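Local coordinates for protein diol-dehydratase (Roseburia inulinivorans, PDB 5I2A) that dehydrates 1,2-propanediol without vitamin B12, as a diol dehydratase of the glycyl radical enzyme family, at residues H716-D721 / I833-E838; A796-A801 / L811-A816. All coordinates share one frame; numbering follows the deposited sequence.

Both interactions belong to the C-terminal part of the chain and lie on the same side of its centre, their own centres about 13 Å apart. Interaction 2 is nested in sequence within interaction 1: residues 796-801 and 811-816 both fall between 716-721 and 833-838. The two meet directly through residues 833-836, where Arg836 NH2 lies 2.9 Å from Val815 O in a probable hydrogen bond and Ile834 CG1 packs 3.6 Å from Leu798 CB. Val815 precedes Gly817, the predicted radical site, which is unmodified here. The C-terminal segment thus contacts the chain just before the predicted glycyl radical position, consistent with helping to hold it in place.

Interaction 1. Residues H716-D721 / I833-E838; sequences HTPVAD and IIKRTE
Asp721 and Arg836 mark the nearest backbone approach, their CA atoms 9.4 Å apart, so side chains and one water span the gap between the irregular segment 716-721 and the residues 833-838 where helix 827-835 gives way to loop. No direct hydrogen bond crosses, and only 142 Å² is buried in total. The principal link is a salt bridge made over a face, not edge-on. Asp721 OD2 stands 3.6 Å from Arg836 NE, yet it lies over a face of the guanidinium, 3.5 Å above the plane and offset toward the rim. Carboxylate and guanidinium planes are only 8° apart, and no N-H points at the oxygen: the attraction is one of charge. A water joins the same groups more directionally, accepting from Arg836 NE at 2.9 Å and donating weakly to Asp721 OD1. Ile833 CG1 covers the opposite guanidinium face, 4.0 Å from the plane, which leaves the group sandwiched between an aliphatic and an acidic neighbour.

In the glycyl radical domain this pair is tied to the loop that carries Gly817, the predicted radical site. Asn756 ND2 binds both Asp721 OD2 and Val815 O, and the latter also receives Arg836 NH2. At the more exposed end, Lys835 runs straight through CD and CE and then bends (chi4 -71°), bringing NZ over one face of the Pro718 ring, out past its CG-CD edge, 3.8 Å from Pro718 CG. That is packing against the pyrrolidine; the charge of the ammonium is met by a salt bridge to Asp832, one turn earlier on helix 827-835.

Interaction 2. Residues A796-A801 / L811-A816; sequences ATLLDA and LIVRVA
Leu811 is the chief protrusion of this contact, contributing 57 Å² of the 153 Å² buried between residues 796-801 and 811-816. Its CA-CB bond already points at the helix, and chi1 of 177° carries CG out away from the backbone N; the CD2 methyl does the touching. Three helix residues form the shallow hollow that receives it. Ala801 makes the floor: its short side chain lets CD2 come to 3.8 Å from Ala801 CB. One turn earlier on the same helix face, Thr797 supplies a wall through CG2, 4.3 Å from Leu811 CD2, while its hydroxyl is engaged with Asp794 OD1. The third element is Leu798, whose CD2 also lies 4.3 Å from Leu811 CD2.

Leu798 is in turn a bump for the other side. Its CA-CB bond runs across the contact, but the far end of the side chain swings closer, and CD2 bridges the Leu811 CD2 and Val813 CG1 methyls, carried by residues two positions apart on the facing segment. It meets Val813 CG1 at 3.8 Å, closer than it comes to Leu811. All these contacts are between carbon atoms, and no hydrogen bond crosses.

The strand side belongs to the hairpin 812-814/819-821: Leu811 is backbone-bonded to Phe822, and Val813 to Ala820 on the antiparallel partner strand 819-821. Phe822 and Tyr808 also border Ala801. Helix 827-835 packs against both elements, with Ile834 against Leu798 and Ile833 against Val813, so helix 795-803, the hairpin and helix 827-835 pack against one another three ways.

Interaction 1. Residues H716-D721 / I833-E838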
ATOM      1  N   HIS A 716      31.763  26.564  13.070  1.00 17.26           N
ATOM      2  CA  HIS A 716      30.789  25.928  13.957  1.00 18.57           C
ATOM      3  C   HIS A 716      29.923  26.906  14.750  1.00 13.75           C
ATOM      4  O   HIS A 716      29.186  26.495  15.633  1.00 14.61           O
ATOM      5  CB  HIS A 716      31.512  24.942  14.883  1.00 16.62           C
ATOM      6  CG  HIS A 716      32.417  24.010  14.135  1.00 19.16           C
ATOM      7  ND1 HIS A 716      33.707  23.738  14.531  1.00 18.85           N
ATOM      8  CD2 HIS A 716      32.228  23.337  12.973  1.00 20.10           C
ATOM      9  CE1 HIS A 716      34.270  22.920  13.656  1.00 20.88           C
ATOM     10  NE2 HIS A 716      33.394  22.665  12.698  1.00 20.19           N
ATOM     11  N   THR A 717      29.975  28.187  14.398  1.00 16.43           N
ATOM     12  CA  THR A 717      29.055  29.170  14.981  1.00 18.09           C
ATOM     13  C   THR A 717      27.736  29.143  14.191  1.00 18.70           C
ATOM     14  O   THR A 717      27.696  28.561  13.109  1.00 17.61           O
ATOM     15  CB  THR A 717      29.663  30.580  14.979  1.00 17.49           C
ATOM     16  OG1 THR A 717      29.859  31.021  13.632  1.00 16.41           O
ATOM     17  CG2 THR A 717      31.006  30.598  15.777  1.00 15.86           C
ATOM     18  N   PRO A 718      26.656  29.747  14.734  1.00 16.48           N
ATOM     19  CA  PRO A 718      25.356  29.654  14.047  1.00 16.68           C
ATOM     20  C   PRO A 718      25.366  30.275  12.654  1.00 18.04           C
ATOM     21  O   PRO A 718      26.131  31.204  12.415  1.00 17.82           O
ATOM     22  CB  PRO A 718      24.409  30.432  14.974  1.00 16.21           C
ATOM     23  CG  PRO A 718      25.042  30.286  16.352  1.00 15.51           C
ATOM     24  CD  PRO A 718      26.523  30.321  16.091  1.00 15.84           C
ATOM     25  N   VAL A 719      24.558  29.745  11.740  1.00 16.60           N
ATOM     26  CA  VAL A 719      24.307  30.456  10.488  1.00 17.43           C
ATOM     27  C   VAL A 719      23.165  31.441  10.741  1.00 13.82           C
ATOM     28  O   VAL A 719      22.577  31.429  11.812  1.00 17.18           O
ATOM     29  CB  VAL A 719      23.968  29.498   9.322  1.00 17.00           C
ATOM     30  CG1 VAL A 719      25.167  28.639   8.994  1.00 16.88           C
ATOM     31  CG2 VAL A 719      22.769  28.639   9.660  1.00 15.50           C
ATOM     32  N   ALA A 720      22.866  32.299   9.774  1.00 16.30           N
ATOM     33  CA  ALA A 720      21.804  33.297   9.928  1.00 17.08           C
ATOM     34  C   ALA A 720      20.422  32.684  10.170  1.00 16.36           C
ATOM     35  O   ALA A 720      20.139  31.555   9.781  1.00 18.98           O
ATOM     36  CB  ALA A 720      21.751  34.209   8.700  1.00 15.82           C
ATOM     37  N   ASP A 721      19.570  33.442  10.839  1.00 16.29           N
ATOM     38  CA  ASP A 721      18.207  33.012  11.083  1.00 19.11           C
ATOM     39  C   ASP A 721      17.297  33.603  10.027  1.00 19.06           C
ATOM     40  O   ASP A 721      17.094  34.809   9.996  1.00 24.21           O
ATOM     41  CB  ASP A 721      17.745  33.424  12.486  1.00 18.66           C
ATOM     42  CG  ASP A 721      18.037  34.893  12.797  1.00 20.29           C
ATOM     43  OD1 ASP A 721      19.177  35.340  12.584  1.00 23.90           O
ATOM     44  OD2 ASP A 721      17.128  35.598  13.262  1.00 23.47           O
ATOM     45  N   ILE A 833      20.475  34.478  20.233  1.00 16.71           N
ATOM     46  CA  ILE A 833      19.438  35.494  20.327  1.00 15.40           C
ATOM     47  C   ILE A 833      20.031  36.816  20.821  1.00 17.01           C
ATOM     48  O   ILE A 833      19.718  37.884  20.294  1.00 15.43           O
ATOM     49  CB  ILE A 833      18.297  35.007  21.245  1.00 15.97           C
ATOM     50  CG1 ILE A 833      17.600  33.804  20.585  1.00 17.41           C
ATOM     51  CG2 ILE A 833      17.303  36.137  21.541  1.00 16.90           C
ATOM     52  CD1 ILE A 833      16.489  33.175  21.393  1.00 13.56           C
ATOM     53  N   ILE A 834      20.938  36.727  21.789  1.00 15.17           N
ATOM     54  CA  ILE A 834      21.574  37.913  22.348  1.00 14.54           C
ATOM     55  C   ILE A 834      22.432  38.666  21.333  1.00 18.87           C
ATOM     56  O   ILE A 834      22.416  39.889  21.305  1.00 17.77           O
ATOM     57  CB  ILE A 834      22.433  37.541  23.588  1.00 15.17           C
ATOM     58  CG1 ILE A 834      21.516  37.187  24.763  1.00 12.37           C
ATOM     59  CG2 ILE A 834      23.355  38.683  23.963  1.00 15.84           C
ATOM     60  CD1 ILE A 834      22.222  36.495  25.941  1.00 14.54           C
ATOM     61  N   LYS A 835      23.174  37.961  20.482  1.00 14.83           N
ATOM     62  CA  LYS A 835      24.057  38.688  19.583  1.00 18.10           C
ATOM     63  C   LYS A 835      23.342  39.237  18.341  1.00 18.52           C
ATOM     64  O   LYS A 835      23.964  39.930  17.546  1.00 18.22           O
ATOM     65  CB  LYS A 835      25.244  37.822  19.159  1.00 24.06           C
ATOM     66  CG  LYS A 835      24.984  36.891  18.010  1.00 24.93           C
ATOM     67  CD  LYS A 835      26.290  36.284  17.492  1.00 25.82           C
ATOM     68  CE  LYS A 835      26.010  35.290  16.354  1.00 34.94           C
ATOM     69  NZ  LYS A 835      25.354  34.034  16.837  1.00 28.27           N
ATOM     70  N   ARG A 836      22.054  38.942  18.178  1.00 15.13           N
ATOM     71  CA  ARG A 836      21.296  39.521  17.068  1.00 17.91           C
ATOM     72  C   ARG A 836      21.390  41.041  17.114  1.00 20.73           C
ATOM     73  O   ARG A 836      21.405  41.632  18.193  1.00 21.79           O
ATOM     74  CB  ARG A 836      19.834  39.089  17.107  1.00 18.69           C
ATOM     75  CG  ARG A 836      19.618  37.621  16.754  1.00 17.53           C
ATOM     76  CD  ARG A 836      18.156  37.247  16.901  1.00 17.86           C
ATOM     77  NE  ARG A 836      17.924  35.814  16.717  1.00 18.07           N
ATOM     78  CZ  ARG A 836      16.743  35.230  16.877  1.00 21.34           C
ATOM     79  NH1 ARG A 836      15.678  35.958  17.209  1.00 16.50           N
ATOM     80  NH2 ARG A 836      16.622  33.918  16.693  1.00 16.54           N
ATOM     81  N   THR A 837      21.492  41.658  15.948  1.00 19.60           N
ATOM     82  CA  THR A 837      21.625  43.115  15.849  1.00 22.63           C
ATOM     83  C   THR A 837      20.475  43.848  16.536  1.00 24.70           C
ATOM     84  O   THR A 837      19.306  43.563  16.302  1.00 21.12           O
ATOM     85  CB  THR A 837      21.691  43.571  14.385  1.00 22.65           C
ATOM     86  OG1 THR A 837      22.622  42.747  13.676  1.00 20.39           O
ATOM     87  CG2 THR A 837      22.126  45.029  14.295  1.00 21.81           C
ATOM     88  N   GLU A 838      20.816  44.771  17.422  1.00 24.23           N
ATOM     89  CA  GLU A 838      19.818  45.623  18.051  1.00 20.27           C
ATOM     90  C   GLU A 838      19.664  46.892  17.221  1.00 21.24           C
ATOM     91  O   GLU A 838      20.626  47.631  17.059  1.00 24.62           O
ATOM     92  CB  GLU A 838      20.225  45.963  19.486  1.00 21.27           C
ATOM     93  CG  GLU A 838      19.409  47.083  20.075  1.00 21.35           C
ATOM     94  CD  GLU A 838      20.001  47.601  21.373  1.00 26.24           C
ATOM     95  OE1 GLU A 838      20.199  46.798  22.313  1.00 24.95           O
ATOM     96  OE2 GLU A 838      20.273  48.814  21.434  1.00 28.57           O
TER
HETATM   97  O   HOH W   1      20.119  34.682  15.216  1.00 20.42           O

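Interaction 2. Residues A796-A801 / L811-A816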
ATOM      1  N   ALA A 796      21.023  44.218  28.338  1.00 18.57           N
ATOM      2  CA  ALA A 796      21.279  44.013  29.765  1.00 22.06           C
ATOM      3  C   ALA A 796      20.283  43.038  30.372  1.00 17.19           C
ATOM      4  O   ALA A 796      20.631  42.244  31.247  1.00 16.32           O
ATOM      5  CB  ALA A 796      21.244  45.341  30.510  1.00 19.37           C
ATOM      6  N   THR A 797      19.049  43.085  29.885  1.00 16.36           N
ATOM      7  CA  THR A 797      18.008  42.193  30.382  1.00 18.19           C
ATOM      8  C   THR A 797      18.318  40.731  30.064  1.00 17.14           C
ATOM      9  O   THR A 797      18.183  39.856  30.916  1.00 17.55           O
ATOM     10  CB  THR A 797      16.631  42.549  29.793  1.00 20.41           C
ATOM     11  OG1 THR A 797      16.223  43.830  30.277  1.00 23.34           O
ATOM     12  CG2 THR A 797      15.590  41.513  30.187  1.00 15.78           C
ATOM     13  N   LEU A 798      18.747  40.471  28.839  1.00 18.06           N
ATOM     14  CA  LEU A 798      19.037  39.101  28.433  1.00 14.58           C
ATOM     15  C   LEU A 798      20.270  38.567  29.158  1.00 13.65           C
ATOM     16  O   LEU A 798      20.266  37.429  29.596  1.00 15.87           O
ATOM     17  CB  LEU A 798      19.228  39.008  26.920  1.00 11.27           C
ATOM     18  CG  LEU A 798      18.023  39.382  26.040  1.00 13.56           C
ATOM     19  CD1 LEU A 798      18.360  39.149  24.591  1.00 15.86           C
ATOM     20  CD2 LEU A 798      16.788  38.603  26.423  1.00 12.88           C
ATOM     21  N   LEU A 799      21.313  39.389  29.283  1.00 16.12           N
ATOM     22  CA  LEU A 799      22.515  38.992  30.026  1.00 17.58           C
ATOM     23  C   LEU A 799      22.195  38.709  31.490  1.00 16.73           C
ATOM     24  O   LEU A 799      22.651  37.714  32.031  1.00 18.25           O
ATOM     25  CB  LEU A 799      23.609  40.060  29.926  1.00 16.47           C
ATOM     26  CG  LEU A 799      24.180  40.274  28.520  1.00 22.53           C
ATOM     27  CD1 LEU A 799      25.163  41.438  28.491  1.00 24.11           C
ATOM     28  CD2 LEU A 799      24.843  38.997  28.004  1.00 22.22           C
ATOM     29  N   ASP A 800      21.404  39.572  32.127  1.00 17.98           N
ATOM     30  CA  ASP A 800      21.023  39.343  33.522  1.00 16.44           C
ATOM     31  C   ASP A 800      20.198  38.059  33.682  1.00 19.72           C
ATOM     32  O   ASP A 800      20.314  37.367  34.694  1.00 18.11           O
ATOM     33  CB  ASP A 800      20.233  40.528  34.091  1.00 16.57           C
ATOM     34  CG  ASP A 800      20.236  40.544  35.625  1.00 19.29           C
ATOM     35  OD1 ASP A 800      21.292  40.259  36.207  1.00 20.33           O
ATOM     36  OD2 ASP A 800      19.195  40.825  36.246  1.00 16.35           O
ATOM     37  N   ALA A 801      19.361  37.748  32.693  1.00 15.07           N
ATOM     38  CA  ALA A 801      18.544  36.536  32.742  1.00 17.46           C
ATOM     39  C   ALA A 801      19.418  35.286  32.599  1.00 18.81           C
ATOM     40  O   ALA A 801      19.082  34.223  33.117  1.00 22.85           O
ATOM     41  CB  ALA A 801      17.466  36.560  31.658  1.00 16.38           C
ATOM     42  N   LEU A 811      10.164  35.483  31.592  1.00 13.37           N
ATOM     43  CA  LEU A 811      10.674  36.262  30.469  1.00 13.55           C
ATOM     44  C   LEU A 811      10.513  35.489  29.149  1.00 16.46           C
ATOM     45  O   LEU A 811      10.965  34.360  29.040  1.00 13.70           O
ATOM     46  CB  LEU A 811      12.138  36.621  30.687  1.00 13.16           C
ATOM     47  CG  LEU A 811      12.794  37.379  29.533  1.00 17.63           C
ATOM     48  CD1 LEU A 811      12.177  38.776  29.402  1.00 17.15           C
ATOM     49  CD2 LEU A 811      14.286  37.451  29.742  1.00 17.17           C
ATOM     50  N   ILE A 812       9.847  36.104  28.175  1.00 16.80           N
ATOM     51  CA  ILE A 812       9.646  35.514  26.852  1.00 17.85           C
ATOM     52  C   ILE A 812      10.552  36.203  25.837  1.00 18.45           C
ATOM     53  O   ILE A 812      10.706  37.417  25.888  1.00 15.84           O
ATOM     54  CB  ILE A 812       8.175  35.658  26.364  1.00 16.82           C
ATOM     55  CG1 ILE A 812       7.183  35.096  27.385  1.00 18.38           C
ATOM     56  CG2 ILE A 812       7.987  35.062  24.961  1.00 15.60           C
ATOM     57  CD1 ILE A 812       6.876  33.658  27.237  1.00 17.23           C
ATOM     58  N   VAL A 813      11.159  35.445  24.926  1.00 14.23           N
ATOM     59  CA  VAL A 813      11.798  36.065  23.768  1.00 11.94           C
ATOM     60  C   VAL A 813      11.257  35.454  22.491  1.00 17.18           C
ATOM     61  O   VAL A 813      10.746  34.336  22.502  1.00 14.10           O
ATOM     62  CB  VAL A 813      13.322  35.908  23.761  1.00 14.94           C
ATOM     63  CG1 VAL A 813      13.945  36.666  24.928  1.00 14.42           C
ATOM     64  CG2 VAL A 813      13.715  34.413  23.770  1.00 11.78           C
ATOM     65  N   ARG A 814      11.382  36.197  21.397  1.00 15.52           N
ATOM     66  CA  ARG A 814      11.101  35.671  20.078  1.00 14.17           C
ATOM     67  C   ARG A 814      12.283  34.847  19.611  1.00 17.35           C
ATOM     68  O   ARG A 814      13.407  35.345  19.613  1.00 17.72           O
ATOM     69  CB  ARG A 814      10.830  36.798  19.077  1.00 14.75           C
ATOM     70  CG  ARG A 814      10.243  36.302  17.762  1.00 14.62           C
ATOM     71  CD  ARG A 814       8.888  35.616  17.994  1.00 14.49           C
ATOM     72  NE  ARG A 814       8.226  35.214  16.744  1.00 17.84           N
ATOM     73  CZ  ARG A 814       7.024  34.650  16.682  1.00 16.57           C
ATOM     74  NH1 ARG A 814       6.344  34.396  17.796  1.00 15.01           N
ATOM     75  NH2 ARG A 814       6.500  34.331  15.504  1.00 18.00           N
ATOM     76  N   VAL A 815      12.043  33.598  19.211  1.00 14.04           N
ATOM     77  CA  VAL A 815      13.109  32.786  18.630  1.00 12.69           C
ATOM     78  C   VAL A 815      13.099  32.960  17.104  1.00 15.16           C
ATOM     79  O   VAL A 815      13.764  33.841  16.587  1.00 17.87           O
ATOM     80  CB  VAL A 815      12.976  31.284  19.019  1.00 15.43           C
ATOM     81  CG1 VAL A 815      14.138  30.486  18.468  1.00 12.62           C
ATOM     82  CG2 VAL A 815      12.915  31.136  20.527  1.00 14.55           C
ATOM     83  N   ALA A 816      12.343  32.131  16.387  1.00 13.43           N
ATOM     84  CA  ALA A 816      12.091  32.400  14.966  1.00 13.45           C
ATOM     85  C   ALA A 816      10.797  31.734  14.529  1.00 12.61           C
ATOM     86  O   ALA A 816      10.749  30.527  14.337  1.00 14.91           O
ATOM     87  CB  ALA A 816      13.255  31.927  14.107  1.00 12.57           C
TER